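Side-chain contacts in major pilin protein fimA (Silicibacter pomeroyi, PDB 2IMH), which is of unknown function but belongs to the DUF1028 family, with a layered helix-sheet-sheet-helix build that resembles the Ntn-hydrolase fold: residues F5-H10 / G129-A134; V32-L37 / P49-G54; E55-H60 / E68-H73; E133-S138 / R144-A149. One frame throughout, in Å; residues are numbered along the deposited sequence.

Interaction 1: residues F5-H10 / G129-A134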
loop_
_atom_site.group_PDB
_atom_site.type_symbol
_atom_site.label_atom_id
_atom_site.label_comp_id
_atom_site.label_asym_id
_atom_site.label_seq_id
_atom_site.Cartn_x
_atom_site.Cartn_y
_atom_site.Cartn_z
ATOM N N PHE A 5 9.855 -2.033 3.449
ATOM C CA PHE A 5 9.320 -2.789 2.314
ATOM C C PHE A 5 7.864 -2.441 2.104
ATOM O O PHE A 5 7.157 -2.119 3.066
ATOM C CB PHE A 5 9.533 -4.313 2.428
ATOM C CG PHE A 5 9.222 -4.888 3.781
ATOM C CD1 PHE A 5 7.895 -5.097 4.196
ATOM C CD2 PHE A 5 10.260 -5.273 4.634
ATOM C CE1 PHE A 5 7.621 -5.673 5.441
ATOM C CE2 PHE A 5 10.002 -5.828 5.876
ATOM C CZ PHE A 5 8.669 -6.031 6.287
ATOM N N SER A 6 7.446 -2.435 0.844
ATOM C CA SER A 6 6.050 -2.121 0.492
ATOM C C SER A 6 5.575 -2.952 -0.690
ATOM O O SER A 6 6.370 -3.399 -1.522
ATOM C CB SER A 6 5.880 -0.635 0.189
ATOM O OG SER A 6 6.597 -0.238 -0.970
ATOM N N ILE A 7 4.272 -3.172 -0.750
ATOM C CA ILE A 7 3.709 -3.932 -1.850
ATOM C C ILE A 7 2.481 -3.185 -2.329
ATOM O O ILE A 7 1.727 -2.684 -1.507
ATOM C CB ILE A 7 3.345 -5.378 -1.441
ATOM C CG1 ILE A 7 2.864 -6.174 -2.657
ATOM C CG2 ILE A 7 2.366 -5.422 -0.245
ATOM C CD1 ILE A 7 3.018 -7.652 -2.489
ATOM N N LEU A 8 2.356 -3.044 -3.646
ATOM C CA LEU A 8 1.140 -2.505 -4.288
ATOM C C LEU A 8 0.510 -3.626 -5.089
ATOM O O LEU A 8 1.216 -4.408 -5.727
ATOM C CB LEU A 8 1.462 -1.340 -5.218
ATOM C CG LEU A 8 2.316 -0.205 -4.635
ATOM C CD1 LEU A 8 2.694 0.826 -5.713
ATOM C CD2 LEU A 8 1.599 0.436 -3.454
ATOM N N ALA A 9 -0.819 -3.693 -5.096
ATOM C CA ALA A 9 -1.475 -4.746 -5.864
ATOM C C ALA A 9 -2.864 -4.345 -6.312
ATOM O O ALA A 9 -3.494 -3.491 -5.699
ATOM C CB ALA A 9 -1.560 -6.040 -5.040
ATOM N N HIS A 10 -3.309 -4.997 -7.386
ATOM C CA HIS A 10 -4.660 -4.899 -7.930
ATOM C C HIS A 10 -5.364 -6.232 -7.647
ATOM O O HIS A 10 -4.738 -7.302 -7.716
ATOM C CB HIS A 10 -4.533 -4.597 -9.446
ATOM C CG HIS A 10 -5.770 -4.843 -10.261
ATOM N ND1 HIS A 10 -6.997 -4.292 -9.957
ATOM C CD2 HIS A 10 -5.933 -5.490 -11.443
ATOM C CE1 HIS A 10 -7.880 -4.649 -10.878
ATOM N NE2 HIS A 10 -7.257 -5.369 -11.790
ATOM N N GLY A 129 11.498 -11.224 -2.698
ATOM C CA GLY A 129 11.075 -12.504 -3.262
ATOM C C GLY A 129 10.050 -13.189 -2.368
ATOM O O GLY A 129 9.013 -13.655 -2.859
ATOM N N ALA A 130 10.327 -13.243 -1.061
ATOM C CA ALA A 130 9.425 -13.914 -0.110
ATOM C C ALA A 130 8.104 -13.160 -0.020
ATOM O O ALA A 130 7.028 -13.771 0.023
ATOM C CB ALA A 130 10.058 -14.029 1.281
HETATM N N MSE A 131 8.191 -11.832 -0.006
HETATM C CA MSE A 131 7.001 -10.980 -0.005
HETATM C C MSE A 131 6.096 -11.294 -1.201
HETATM O O MSE A 131 4.888 -11.484 -1.062
HETATM C CB MSE A 131 7.443 -9.517 -0.072
HETATM C CG MSE A 131 6.319 -8.541 0.105
HETATM SE SE MSE A 131 7.034 -6.745 0.129
HETATM C CE MSE A 131 5.775 -6.039 1.454
ATOM N N THR A 132 6.700 -11.332 -2.386
ATOM C CA THR A 132 5.961 -11.575 -3.636
ATOM C C THR A 132 5.349 -12.978 -3.650
ATOM O O THR A 132 4.146 -13.162 -3.905
ATOM C CB THR A 132 6.920 -11.416 -4.832
ATOM O OG1 THR A 132 7.423 -10.073 -4.875
ATOM C CG2 THR A 132 6.212 -11.732 -6.137
ATOM N N GLU A 133 6.180 -13.979 -3.378
ATOM C CA GLU A 133 5.704 -15.363 -3.309
ATOM C C GLU A 133 4.505 -15.492 -2.365
ATOM O O GLU A 133 3.515 -16.130 -2.706
ATOM C CB GLU A 133 6.833 -16.292 -2.847
ATOM C CG GLU A 133 6.420 -17.760 -2.677
ATOM C CD GLU A 133 7.509 -18.640 -2.053
ATOM O OE1 GLU A 133 8.585 -18.124 -1.664
ATOM O OE2 GLU A 133 7.289 -19.870 -1.947
ATOM N N ALA A 134 4.599 -14.892 -1.177
ATOM C CA ALA A 134 3.497 -14.951 -0.206
ATOM C C ALA A 134 2.217 -14.325 -0.752
ATOM O O ALA A 134 1.139 -14.911 -0.616
ATOM C CB ALA A 134 3.891 -14.320 1.111
#
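Helix-on-sheet packing brings M131 of helix 126-137 down onto F5, S6 and I7 of strand 4-11, an inner strand of the six-stranded antiparallel sheet. The short segments run 9.9 Å apart at an angle of 32°, so the helix follows the strand roughly along its length. M131, deposited as selenomethionine, covers the gap almost alone. Its CG is anti to the backbone N (chi1 -172°) and the next torsion is also extended, which carries the selenium straight toward the sheet before the chain bends at the end. The terminal methyl then settles among three residues: M131 CE is 3.6 Å from F5 CD1, M131 CE is 3.8 Å from S6 C, and M131 CE is 3.8 Å from I7 CB. The M131 selenium lies 5.4 Å from the centroid of the F5 ring and 54° off its normal, a Met-aromatic contact of oblique approach. I7 and M131 run antiparallel, passing flank to flank, with I7 offering CB and CG2 to the methyl. F5 and I7 both direct their side chains to the helix, whereas S6 between them turns to the other face, where its OG hydrogen-bonds Q45 OE1 of the second sheet. This two-residue periodicity splits the strand into a helix-facing and a sheet-facing side. V127 and A153 also meet F5, so the packing round it draws on helices 126-137 and 142-155. Apolar side chains under a helix and a second sheet behind are characteristic of a four-layer alpha-beta-beta-alpha sandwich, consistent with the Ntn-hydrolase fold.

Interaction 2: residues V32-L37 / P49-G54; sequences VLRGDL and PSTFWG
R34 lays the plane of its guanidinium against the first turn of helix 51-62 instead of pointing its N-H groups into it. T51 O sits 4.0 Å above that plane, over its centre, and T51 CA is over a face as well, so the cation approaches the peptide broadside. The R34 chain is extended from CG to NE, and the last turn, chi4 83°, swings the flat group steeply out of the chain's line to give this orientation. The two side chains cross obliquely: at the outer end R34 NH2 reaches T51 CG2 at 3.6 Å. Nearer the root, R34 CD packs at 3.7 Å on G54 C. G54 has no side chain, and a beta carbon on it would run into R34 NH1, which lies 4.0 Å from G54 CA. The turn being covered is itself capped by S50 at the N-cap, whose OG accepts from W53 N at 3.0 Å and 157°. With a leucine in place of R34, T51 would probably lose the flat cover over its carbonyl, and W31 O its hydrogen-bond donor. Strand 33-36 thus meets the helix mainly through dispersion; the T51 carbonyl may attract the cation weakly, while the positive end of the helix dipole would probably work against it, and the bond from R34 NH1 to W31 O holds the group in place.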
loop_
_atom_site.group_PDB
_atom_site.type_symbol
_atom_site.label_atom_id
_atom_site.label_comp_id
_atom_site.label_asym_id
_atom_site.label_seq_id
_atom_site.Cartn_x
_atom_site.Cartn_y
_atom_site.Cartn_z
ATOM N N VAL A 32 4.344 6.717 2.988
ATOM C CA VAL A 32 4.600 5.867 1.825
ATOM C C VAL A 32 3.405 5.631 0.910
ATOM O O VAL A 32 3.541 5.706 -0.322
ATOM C CB VAL A 32 5.166 4.505 2.255
ATOM C CG1 VAL A 32 5.277 3.585 1.059
ATOM C CG2 VAL A 32 6.537 4.692 2.904
ATOM N N LEU A 33 2.239 5.365 1.500
ATOM C CA LEU A 33 1.162 4.780 0.704
ATOM C C LEU A 33 0.139 5.808 0.284
ATOM O O LEU A 33 -0.404 6.504 1.128
ATOM C CB LEU A 33 0.468 3.657 1.478
ATOM C CG LEU A 33 1.253 2.369 1.752
ATOM C CD1 LEU A 33 0.431 1.476 2.707
ATOM C CD2 LEU A 33 1.616 1.608 0.454
ATOM N N ARG A 34 -0.112 5.875 -1.029
ATOM C CA ARG A 34 -1.164 6.726 -1.608
ATOM C C ARG A 34 -1.893 5.991 -2.726
ATOM O O ARG A 34 -1.347 5.070 -3.329
ATOM C CB ARG A 34 -0.582 8.031 -2.152
ATOM C CG ARG A 34 -0.057 8.963 -1.092
ATOM C CD ARG A 34 0.849 10.027 -1.679
ATOM N NE ARG A 34 1.508 10.700 -0.567
ATOM C CZ ARG A 34 2.600 10.249 0.047
ATOM N NH1 ARG A 34 3.230 9.149 -0.393
ATOM N NH2 ARG A 34 3.088 10.942 1.081
ATOM N N GLY A 35 -3.111 6.435 -3.028
ATOM C CA GLY A 35 -3.897 5.787 -4.056
ATOM C C GLY A 35 -5.128 6.572 -4.436
ATOM O O GLY A 35 -5.581 7.440 -3.689
ATOM N N ASP A 36 -5.637 6.290 -5.628
ATOM C CA ASP A 36 -6.858 6.940 -6.103
ATOM C C ASP A 36 -7.482 6.045 -7.160
ATOM O O ASP A 36 -6.797 5.573 -8.082
ATOM C CB ASP A 36 -6.541 8.324 -6.688
ATOM C CG ASP A 36 -7.780 9.193 -6.863
ATOM O OD1 ASP A 36 -8.850 8.675 -7.257
ATOM O OD2 ASP A 36 -7.670 10.422 -6.611
ATOM N N LEU A 37 -8.774 5.766 -6.993
ATOM C CA LEU A 37 -9.498 4.916 -7.921
ATOM C C LEU A 37 -9.555 5.484 -9.338
ATOM O O LEU A 37 -9.912 4.759 -10.285
ATOM C CB LEU A 37 -10.902 4.619 -7.394
ATOM C CG LEU A 37 -10.958 3.736 -6.151
ATOM C CD1 LEU A 37 -12.354 3.831 -5.560
ATOM C CD2 LEU A 37 -10.622 2.284 -6.509
ATOM N N PRO A 49 12.555 10.316 1.608
ATOM C CA PRO A 49 11.330 10.131 0.818
ATOM C C PRO A 49 10.685 11.459 0.415
ATOM O O PRO A 49 10.703 12.425 1.184
ATOM C CB PRO A 49 10.415 9.363 1.778
ATOM C CG PRO A 49 10.889 9.756 3.153
ATOM C CD PRO A 49 12.395 9.840 2.993
ATOM N N SER A 50 10.117 11.495 -0.790
ATOM C CA SER A 50 9.426 12.662 -1.288
ATOM C C SER A 50 7.923 12.430 -1.279
ATOM O O SER A 50 7.420 11.610 -2.064
ATOM C CB SER A 50 9.849 12.956 -2.732
ATOM O OG SER A 50 9.040 13.969 -3.328
ATOM N N THR A 51 7.206 13.155 -0.427
ATOM C CA THR A 51 5.738 13.104 -0.487
ATOM C C THR A 51 5.247 13.544 -1.874
ATOM O O THR A 51 4.277 13.002 -2.412
ATOM C CB THR A 51 5.096 13.989 0.587
ATOM O OG1 THR A 51 5.591 15.325 0.459
ATOM C CG2 THR A 51 5.435 13.453 1.980
ATOM N N PHE A 52 5.945 14.501 -2.479
ATOM C CA PHE A 52 5.593 14.964 -3.822
ATOM C C PHE A 52 5.576 13.847 -4.849
ATOM O O PHE A 52 4.635 13.746 -5.651
ATOM C CB PHE A 52 6.527 16.093 -4.226
ATOM C CG PHE A 52 6.578 17.177 -3.189
ATOM C CD1 PHE A 52 5.530 18.084 -3.077
ATOM C CD2 PHE A 52 7.622 17.221 -2.261
ATOM C CE1 PHE A 52 5.546 19.078 -2.089
ATOM C CE2 PHE A 52 7.639 18.203 -1.257
ATOM C CZ PHE A 52 6.608 19.133 -1.180
ATOM N N TRP A 53 6.612 13.014 -4.833
ATOM C CA TRP A 53 6.695 11.923 -5.789
ATOM C C TRP A 53 5.440 11.070 -5.717
ATOM O O TRP A 53 4.909 10.656 -6.743
ATOM C CB TRP A 53 7.881 11.056 -5.438
ATOM C CG TRP A 53 9.192 11.537 -6.006
ATOM C CD1 TRP A 53 9.490 12.780 -6.485
ATOM C CD2 TRP A 53 10.388 10.775 -6.077
ATOM N NE1 TRP A 53 10.811 12.823 -6.903
ATOM C CE2 TRP A 53 11.383 11.602 -6.654
ATOM C CE3 TRP A 53 10.719 9.458 -5.722
ATOM C CZ2 TRP A 53 12.691 11.152 -6.879
ATOM C CZ3 TRP A 53 12.020 9.007 -5.958
ATOM C CH2 TRP A 53 12.987 9.860 -6.542
ATOM N N GLY A 54 4.988 10.794 -4.494
ATOM C CA GLY A 54 3.850 9.872 -4.303
ATOM C C GLY A 54 2.569 10.423 -4.902
ATOM O O GLY A 54 1.762 9.678 -5.457
#

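Interaction 3: residues E55-H60 / E68-H73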
loop_
_atom_site.group_PDB
_atom_site.type_symbol
_atom_site.label_atom_id
_atom_site.label_comp_id
_atom_site.label_asym_id
_atom_site.label_seq_id
_atom_site.Cartn_x
_atom_site.Cartn_y
_atom_site.Cartn_z
ATOM N N GLU A 55 2.366 11.722 -4.751
ATOM C CA GLU A 55 1.175 12.380 -5.287
ATOM C C GLU A 55 1.298 12.595 -6.797
ATOM O O GLU A 55 0.381 12.304 -7.559
ATOM C CB GLU A 55 0.970 13.736 -4.593
ATOM C CG GLU A 55 0.704 13.637 -3.090
ATOM C CD GLU A 55 0.515 15.000 -2.405
ATOM O OE1 GLU A 55 0.820 16.046 -3.024
ATOM O OE2 GLU A 55 0.055 15.013 -1.235
ATOM N N GLU A 56 2.435 13.139 -7.232
ATOM C CA GLU A 56 2.613 13.478 -8.636
ATOM C C GLU A 56 2.560 12.274 -9.565
ATOM O O GLU A 56 1.986 12.355 -10.661
ATOM C CB GLU A 56 3.907 14.278 -8.823
ATOM C CG GLU A 56 3.760 15.636 -8.171
ATOM C CD GLU A 56 4.996 16.514 -8.297
ATOM O OE1 GLU A 56 5.876 16.194 -9.127
ATOM O OE2 GLU A 56 5.061 17.534 -7.566
ATOM N N VAL A 57 3.135 11.151 -9.150
ATOM C CA VAL A 57 3.096 9.954 -10.015
ATOM C C VAL A 57 1.664 9.503 -10.302
ATOM O O VAL A 57 1.376 9.038 -11.410
ATOM C CB VAL A 57 3.986 8.806 -9.462
ATOM C CG1 VAL A 57 3.306 8.051 -8.338
ATOM C CG2 VAL A 57 4.422 7.862 -10.566
ATOM N N LEU A 58 0.771 9.662 -9.321
ATOM C CA LEU A 58 -0.653 9.340 -9.532
ATOM C C LEU A 58 -1.283 10.272 -10.587
ATOM O O LEU A 58 -2.061 9.836 -11.443
ATOM C CB LEU A 58 -1.425 9.424 -8.217
ATOM C CG LEU A 58 -1.053 8.355 -7.179
ATOM C CD1 LEU A 58 -1.834 8.574 -5.888
ATOM C CD2 LEU A 58 -1.287 6.925 -7.685
ATOM N N GLN A 59 -0.931 11.550 -10.542
ATOM C CA GLN A 59 -1.406 12.481 -11.565
ATOM C C GLN A 59 -0.950 12.075 -12.965
ATOM O O GLN A 59 -1.730 12.141 -13.915
ATOM C CB GLN A 59 -0.974 13.911 -11.241
ATOM C CG GLN A 59 -1.639 14.940 -12.160
ATOM C CD GLN A 59 -3.158 14.901 -12.099
ATOM O OE1 GLN A 59 -3.759 14.851 -11.015
ATOM N NE2 GLN A 59 -3.793 14.946 -13.264
ATOM N N HIS A 60 0.301 11.629 -13.101
ATOM C CA HIS A 60 0.761 11.186 -14.418
ATOM C C HIS A 60 -0.028 9.981 -14.922
ATOM O O HIS A 60 -0.303 9.883 -16.111
ATOM C CB HIS A 60 2.257 10.906 -14.433
ATOM C CG HIS A 60 3.091 12.144 -14.330
ATOM N ND1 HIS A 60 3.441 12.897 -15.432
ATOM C CD2 HIS A 60 3.613 12.783 -13.258
ATOM C CE1 HIS A 60 4.165 13.933 -15.041
ATOM N NE2 HIS A 60 4.287 13.886 -13.727
ATOM N N GLU A 68 5.835 3.036 -16.127
ATOM C CA GLU A 68 7.277 3.261 -16.305
ATOM C C GLU A 68 7.583 4.726 -16.631
ATOM O O GLU A 68 8.503 5.328 -16.059
ATOM C CB GLU A 68 7.829 2.339 -17.391
ATOM C CG GLU A 68 9.280 2.583 -17.724
ATOM C CD GLU A 68 9.738 1.743 -18.896
ATOM O OE1 GLU A 68 9.376 0.539 -18.959
ATOM O OE2 GLU A 68 10.443 2.301 -19.761
ATOM N N ASP A 69 6.811 5.296 -17.555
ATOM C CA ASP A 69 6.959 6.707 -17.920
ATOM C C ASP A 69 6.567 7.679 -16.811
ATOM O O ASP A 69 7.242 8.687 -16.597
ATOM C CB ASP A 69 6.165 6.998 -19.187
ATOM C CG ASP A 69 6.705 6.242 -20.382
ATOM O OD1 ASP A 69 7.945 6.015 -20.445
ATOM O OD2 ASP A 69 5.899 5.867 -21.244
ATOM N N ALA A 70 5.479 7.382 -16.110
ATOM C CA ALA A 70 5.066 8.173 -14.952
ATOM C C ALA A 70 6.196 8.242 -13.903
ATOM O O ALA A 70 6.553 9.319 -13.421
ATOM C CB ALA A 70 3.808 7.568 -14.347
ATOM N N VAL A 71 6.761 7.090 -13.559
ATOM C CA VAL A 71 7.839 7.043 -12.579
ATOM C C VAL A 71 9.063 7.797 -13.120
ATOM O O VAL A 71 9.673 8.594 -12.405
ATOM C CB VAL A 71 8.187 5.588 -12.187
ATOM C CG1 VAL A 71 9.432 5.547 -11.331
ATOM C CG2 VAL A 71 6.998 4.952 -11.437
ATOM N N ASN A 72 9.403 7.559 -14.386
ATOM C CA ASN A 72 10.567 8.232 -14.964
ATOM C C ASN A 72 10.396 9.755 -15.031
ATOM O O ASN A 72 11.346 10.481 -14.727
ATOM C CB ASN A 72 10.953 7.609 -16.318
ATOM C CG ASN A 72 11.521 6.192 -16.181
ATOM O OD1 ASN A 72 11.813 5.719 -15.078
ATOM N ND2 ASN A 72 11.673 5.501 -17.312
ATOM N N HIS A 73 9.203 10.237 -15.394
ATOM C CA HIS A 73 8.893 11.680 -15.452
ATOM C C HIS A 73 9.087 12.353 -14.101
ATOM O O HIS A 73 9.623 13.462 -13.996
ATOM C CB HIS A 73 7.428 11.923 -15.850
ATOM C CG HIS A 73 7.068 11.475 -17.233
ATOM N ND1 HIS A 73 5.782 11.116 -17.581
ATOM C CD2 HIS A 73 7.816 11.330 -18.353
ATOM C CE1 HIS A 73 5.754 10.773 -18.856
ATOM N NE2 HIS A 73 6.974 10.894 -19.348
#
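H73 N donates to D69 O at 2.8 Å, an ordinary helical bond that fixes the root of H73 beside H60 on the neighbouring helix. H73 is modelled in two conformers, and what follows holds for the one described. In it H73 CB is set over one face of the H60 ring, 4.2 Å from its centroid and 21° off the normal, which meets the geometry of a CH-pi contact, and the two imidazoles meet obliquely, neither stacked nor edge-to-face. H60 has CG beside its backbone N and anti to the carbonyl carbon (chi1 -71°), a torsion that stands the ring alongside helix 67-76. Further in, H60 CB touches A70 CB at 3.7 Å, and the small A70 allows the segment axes to come within 8.7 Å of each other. V57 CG2 enters on the inner side, 3.8 Å from A70 CB and 4.0 Å from V71 CG2. The layering is thus polar-aromatic outside and aliphatic inside, where V57 and V71 both continue onto A88 of the four-stranded sheet. A serine in place of H60 has no ring to lie under H73 CB, and a gap would probably open between the helices beside A70. The connecting loop closes over the same place, S65 touching H60, A70 and H73. With the axes at 138°, helices 51-62 and 67-76 make an antiparallel helical hairpin lying on one face of the four-stranded sheet.

Interaction 4: residues E133-S138 / R144-A149; sequences EAFVAS and RRLLAA
With CG anti to the backbone N (chi1 -175°), the ring of F135 swings from the flank of its helix toward the backbone of R145. R145 is modelled in two conformers; in the one described its chain, bent at chi2 and chi3, folds back past the same ring, with ring and guanidinium planes 52° apart, an angle that is accordingly doubtful. F135 CE1 meets R145 CB at 3.6 Å and, approaching obliquely, L146 CD2 at 3.7 Å; L146 lies alongside F135, and both reach for the six-stranded sheet. F135 CD1 comes within 3.6 Å of R145 O, an oxygen already engaged by A149 N through the helical bond. Closer to the helix, F135 CB faces A149 CB at 4.1 Å. These contacts belong to an antiparallel helical hairpin, helices 126-137 and 142-155, whose segment axes approach to 7.7 Å at 156°. Such closeness rests on alanines: A134, A148 and A149 line the interface, and A134 CB reaches A148 O at 3.7 Å. Beneath the hairpin, I7 of strand 4-11 touches F135, L146 and A149. Toward the connecting turn, S138 turns its side chain to the aliphatic part of R145, a fit that depends on the same conformer. S138 OG is hydrogen-bonded to L140 N in the turn, while R145 NH1 in that conformer forms a long, weak ion pair with D11 OD1.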
loop_
_atom_site.group_PDB
_atom_site.type_symbol
_atom_site.label_atom_id
_atom_site.label_comp_id
_atom_site.label_asym_id
_atom_site.label_seq_id
_atom_site.Cartn_x
_atom_site.Cartn_y
_atom_site.Cartn_z
ATOM N N GLU A 133 6.180 -13.979 -3.378
ATOM C CA GLU A 133 5.704 -15.363 -3.309
ATOM C C GLU A 133 4.505 -15.492 -2.365
ATOM O O GLU A 133 3.515 -16.130 -2.706
ATOM C CB GLU A 133 6.833 -16.292 -2.847
ATOM C CG GLU A 133 6.420 -17.760 -2.677
ATOM C CD GLU A 133 7.509 -18.640 -2.053
ATOM O OE1 GLU A 133 8.585 -18.124 -1.664
ATOM O OE2 GLU A 133 7.289 -19.870 -1.947
ATOM N N ALA A 134 4.599 -14.892 -1.177
ATOM C CA ALA A 134 3.497 -14.951 -0.206
ATOM C C ALA A 134 2.217 -14.325 -0.752
ATOM O O ALA A 134 1.139 -14.911 -0.616
ATOM C CB ALA A 134 3.891 -14.320 1.111
ATOM N N PHE A 135 2.326 -13.164 -1.390
ATOM C CA PHE A 135 1.144 -12.514 -1.966
ATOM C C PHE A 135 0.501 -13.347 -3.073
ATOM O O PHE A 135 -0.709 -13.570 -3.069
ATOM C CB PHE A 135 1.475 -11.123 -2.513
ATOM C CG PHE A 135 0.275 -10.394 -3.002
ATOM C CD1 PHE A 135 -0.542 -9.695 -2.106
ATOM C CD2 PHE A 135 -0.081 -10.450 -4.350
ATOM C CE1 PHE A 135 -1.684 -9.057 -2.560
ATOM C CE2 PHE A 135 -1.209 -9.804 -4.807
ATOM C CZ PHE A 135 -2.017 -9.117 -3.906
ATOM N N VAL A 136 1.317 -13.812 -4.015
ATOM C CA VAL A 136 0.776 -14.507 -5.179
ATOM C C VAL A 136 0.277 -15.910 -4.833
ATOM O O VAL A 136 -0.696 -16.372 -5.417
ATOM C CB VAL A 136 1.757 -14.513 -6.385
ATOM C CG1 VAL A 136 2.067 -13.077 -6.822
ATOM C CG2 VAL A 136 3.031 -15.268 -6.057
ATOM N N ALA A 137 0.912 -16.568 -3.863
ATOM C CA ALA A 137 0.517 -17.929 -3.474
ATOM C C ALA A 137 -0.753 -17.977 -2.626
ATOM O O ALA A 137 -1.432 -19.000 -2.588
ATOM C CB ALA A 137 1.655 -18.623 -2.746
ATOM N N SER A 138 -1.067 -16.879 -1.942
ATOM C CA SER A 138 -2.192 -16.861 -1.018
ATOM C C SER A 138 -3.528 -16.904 -1.743
ATOM O O SER A 138 -3.742 -16.169 -2.714
ATOM C CB SER A 138 -2.144 -15.628 -0.130
ATOM O OG SER A 138 -3.288 -15.585 0.716
ATOM N N ARG A 144 -5.989 -9.903 3.280
ATOM C CA ARG A 144 -5.187 -10.888 3.993
ATOM C C ARG A 144 -3.967 -11.308 3.192
ATOM O O ARG A 144 -2.969 -11.729 3.774
ATOM C CB ARG A 144 -6.029 -12.117 4.389
ATOM C CG ARG A 144 -7.102 -11.813 5.435
ATOM C CD ARG A 144 -7.968 -13.066 5.711
ATOM N NE ARG A 144 -7.213 -14.070 6.473
ATOM C CZ ARG A 144 -7.569 -15.346 6.648
ATOM N NH1 ARG A 144 -8.698 -15.827 6.121
ATOM N NH2 ARG A 144 -6.783 -16.153 7.365
ATOM N N ARG A 145 -4.052 -11.195 1.863
ATOM C CA ARG A 145 -2.903 -11.463 0.989
ATOM C C ARG A 145 -1.833 -10.404 1.221
ATOM O O ARG A 145 -0.643 -10.716 1.297
ATOM C CB ARG A 145 -3.331 -11.480 -0.484
ATOM C CG ARG A 145 -3.737 -12.860 -0.985
ATOM C CD ARG A 145 -4.951 -12.832 -1.894
ATOM N NE ARG A 145 -4.786 -12.059 -3.128
ATOM C CZ ARG A 145 -5.804 -11.603 -3.851
ATOM N NH1 ARG A 145 -5.584 -10.910 -4.954
ATOM N NH2 ARG A 145 -7.051 -11.830 -3.466
ATOM N N LEU A 146 -2.274 -9.146 1.342
ATOM C CA LEU A 146 -1.365 -8.038 1.636
ATOM C C LEU A 146 -0.703 -8.265 2.980
ATOM O O LEU A 146 0.513 -8.142 3.110
ATOM C CB LEU A 146 -2.102 -6.695 1.605
ATOM C CG LEU A 146 -2.614 -6.224 0.232
ATOM C CD1 LEU A 146 -3.552 -5.031 0.416
ATOM C CD2 LEU A 146 -1.456 -5.886 -0.735
ATOM N N LEU A 147 -1.495 -8.651 3.982
ATOM C CA LEU A 147 -0.926 -8.950 5.306
ATOM C C LEU A 147 0.086 -10.097 5.247
ATOM O O LEU A 147 1.155 -10.020 5.860
ATOM C CB LEU A 147 -2.027 -9.238 6.329
ATOM C CG LEU A 147 -2.866 -8.036 6.782
ATOM C CD1 LEU A 147 -4.127 -8.476 7.548
ATOM C CD2 LEU A 147 -2.044 -7.050 7.628
ATOM N N ALA A 148 -0.256 -11.151 4.513
ATOM C CA ALA A 148 0.627 -12.308 4.340
ATOM C C ALA A 148 1.977 -11.864 3.760
ATOM O O ALA A 148 3.039 -12.343 4.177
ATOM C CB ALA A 148 -0.016 -13.334 3.448
ATOM N N ALA A 149 1.921 -10.941 2.800
ATOM C CA ALA A 149 3.121 -10.370 2.195
ATOM C C ALA A 149 4.012 -9.656 3.207
ATOM O O ALA A 149 5.227 -9.873 3.218
ATOM C CB ALA A 149 2.756 -9.439 1.048
#

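In the fold
Interactions 1 and 4 share helix 126-137 and lie with centres about 7 Å apart: I7 CD1 touches F135 CB at 3.8 Å, so the hairpin and the strand below form one apolar body. Interactions 2 and 3 likewise share helix 51-62, about 10 Å between centres, and interaction 4 lies across the chain's centre from both. Interaction 1 is wholly buried and apolar; interaction 4 grades from that core to an arginine-serine border. Interaction 3 repeats the helical hairpin over the other sheet, with histidines outermost, while interaction 2 is partly buried and cationic. The two sheets meet between these halves, where L8 CD2 packs on L33 CD2 at 4.1 Å.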